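Local coordinates for branched-chain phosphotransacylase (Enterococcus faecalis, PDB 1YCO), which probably transfers branched-chain acyl groups between coenzyme A and phosphate, as an acyltransferase related to phosphate acetyl- and butyryltransferases, at residues 12-17 against 251-256. Sequence-based numbering, arbitrary orientation.
Sequences PEILQL and VLTSRS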
loop_
_atom_site.group_PDB
_atom_site.type_symbol
_atom_site.label_atom_id
_atom_site.label_comp_id
_atom_site.label_asym_id
_atom_site.label_seq_id
_atom_site.Cartn_x
_atom_site.Cartn_y
_atom_site.Cartn_z
ATOM N N PRO A 12 28.915 3.228 14.585
ATOM C CA PRO A 12 28.986 1.766 14.701
ATOM C C PRO A 12 27.966 1.055 13.809
ATOM O O PRO A 12 28.162 -0.099 13.417
ATOM C CB PRO A 12 28.761 1.526 16.197
ATOM C CG PRO A 12 27.863 2.652 16.589
ATOM C CD PRO A 12 28.468 3.839 15.851
ATOM N N GLU A 13 26.886 1.761 13.481
ATOM C CA GLU A 13 25.847 1.214 12.610
ATOM C C GLU A 13 26.387 1.173 11.171
ATOM O O GLU A 13 26.205 0.185 10.454
ATOM C CB GLU A 13 24.592 2.087 12.657
ATOM C CG GLU A 13 24.109 2.446 14.061
ATOM C CD GLU A 13 24.742 3.718 14.599
ATOM O OE1 GLU A 13 24.830 4.705 13.833
ATOM O OE2 GLU A 13 25.132 3.737 15.792
ATOM N N ILE A 14 27.055 2.248 10.754
ATOM C CA ILE A 14 27.623 2.304 9.418
ATOM C C ILE A 14 28.801 1.335 9.338
ATOM O O ILE A 14 29.014 0.681 8.317
ATOM C CB ILE A 14 28.088 3.753 9.053
ATOM C CG1 ILE A 14 26.885 4.697 9.004
ATOM C CG2 ILE A 14 28.814 3.762 7.721
ATOM C CD1 ILE A 14 25.795 4.304 7.988
ATOM N N LEU A 15 29.553 1.218 10.428
ATOM C CA LEU A 15 30.706 0.317 10.465
ATOM C C LEU A 15 30.297 -1.125 10.162
ATOM O O LEU A 15 30.993 -1.842 9.440
ATOM C CB LEU A 15 31.372 0.375 11.839
ATOM C CG LEU A 15 32.757 -0.261 11.904
ATOM C CD1 LEU A 15 33.735 0.543 11.061
ATOM C CD2 LEU A 15 33.217 -0.300 13.347
ATOM N N GLN A 16 29.166 -1.541 10.721
ATOM C CA GLN A 16 28.658 -2.889 10.505
ATOM C C GLN A 16 28.371 -3.111 9.010
ATOM O O GLN A 16 28.559 -4.215 8.491
ATOM C CB GLN A 16 27.382 -3.096 11.331
ATOM C CG GLN A 16 27.269 -4.460 11.999
ATOM C CD GLN A 16 25.875 -4.724 12.565
ATOM O OE1 GLN A 16 25.323 -3.897 13.298
ATOM N NE2 GLN A 16 25.301 -5.883 12.227
ATOM N N LEU A 17 27.926 -2.053 8.328
ATOM C CA LEU A 17 27.614 -2.098 6.885
ATOM C C LEU A 17 28.874 -2.251 6.046
ATOM O O LEU A 17 28.954 -3.106 5.158
ATOM C CB LEU A 17 26.899 -0.811 6.442
ATOM C CG LEU A 17 26.640 -0.639 4.939
ATOM C CD1 LEU A 17 25.803 -1.807 4.427
ATOM C CD2 LEU A 17 25.914 0.687 4.673
ATOM N N VAL A 251 22.032 6.665 -1.979
ATOM C CA VAL A 251 21.394 5.744 -1.052
ATOM C C VAL A 251 21.061 6.465 0.265
ATOM O O VAL A 251 21.925 7.094 0.880
ATOM C CB VAL A 251 22.320 4.537 -0.751
ATOM C CG1 VAL A 251 21.635 3.562 0.178
ATOM C CG2 VAL A 251 22.738 3.857 -2.042
ATOM N N LEU A 252 19.804 6.378 0.682
ATOM C CA LEU A 252 19.366 7.006 1.916
ATOM C C LEU A 252 19.304 5.957 3.017
ATOM O O LEU A 252 18.653 4.924 2.870
ATOM C CB LEU A 252 17.992 7.652 1.723
ATOM C CG LEU A 252 17.951 8.823 0.734
ATOM C CD1 LEU A 252 16.520 9.319 0.547
ATOM C CD2 LEU A 252 18.843 9.936 1.239
ATOM N N THR A 253 19.991 6.229 4.118
ATOM C CA THR A 253 20.026 5.316 5.247
ATOM C C THR A 253 19.479 5.994 6.504
ATOM O O THR A 253 19.652 7.199 6.699
ATOM C CB THR A 253 21.483 4.827 5.492
ATOM O OG1 THR A 253 21.699 3.604 4.781
ATOM C CG2 THR A 253 21.769 4.621 6.970
ATOM N N SER A 254 18.813 5.210 7.344
ATOM C CA SER A 254 18.252 5.703 8.596
ATOM C C SER A 254 18.800 4.812 9.693
ATOM O O SER A 254 18.826 3.592 9.545
ATOM C CB SER A 254 16.727 5.613 8.581
ATOM O OG SER A 254 16.182 6.010 9.830
ATOM N N ARG A 255 19.238 5.418 10.789
ATOM C CA ARG A 255 19.800 4.666 11.906
ATOM C C ARG A 255 18.962 3.430 12.235
ATOM O O ARG A 255 19.501 2.347 12.473
ATOM C CB ARG A 255 19.918 5.576 13.132
ATOM C CG ARG A 255 20.734 4.990 14.274
ATOM C CD ARG A 255 21.179 6.082 15.235
ATOM N NE ARG A 255 22.492 5.777 15.801
ATOM C CZ ARG A 255 23.340 6.683 16.285
ATOM N NH1 ARG A 255 23.022 7.974 16.285
ATOM N NH2 ARG A 255 24.519 6.288 16.752
ATOM N N SER A 256 17.642 3.597 12.231
ATOM C CA SER A 256 16.729 2.496 12.525
ATOM C C SER A 256 16.806 1.356 11.510
ATOM O O SER A 256 16.369 0.235 11.789
ATOM C CB SER A 256 15.286 3.010 12.599
ATOM O OG SER A 256 14.913 3.673 11.403
#
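Glu13 and Arg255 reach each other through a bend in each chain: Glu13 sets CG beside its backbone N (chi1 -49°) and then turns sharply at chi2, while Arg255 starts with CG anti to its N and bends at chi3. The result is a salt bridge in which Arg255 NH2 donates to Glu13 OE2 at 2.8 Å. The carboxylate does not lie side by side with the guanidinium in the forked, two-bond manner. Their planes stand 53° apart, the donor comes to OE2 from above the carboxylate plane, and OE1 sits over one face of the guanidinium, 3.2 Å from Arg255 NE. One bond, with an N-H...O angle of 150°, therefore carries the pairing, and the rest is close charge contact. The long, flexible arginine suits an exposed position in the loop: the CA atoms of Glu13 and Arg255 are 7.0 Å apart, a gap its chain spans, and the opposite charge on the first turn of the helix gives it a target. Deeper in, Ile14 and Thr253 are both buried, and the methyl groups Ile14 CD1 and Thr253 CG2 meet loosely at 4.2 Å. The branched threonine can offer a methyl to the isoleucine, an apolar touch beneath the ion pair. Ser254 and Ser256 share a hydroxyl hydrogen bond of 3.1 Å between their OG atoms, spanning Arg255 between them. Ile77 touches both Glu13 and Arg255. The contact links the start of helix 12-24 to the loop between strand 250-252 and helix 259-274; that strand is, within this chain, an edge strand of the parallel sheet and pairs with strand 72-75.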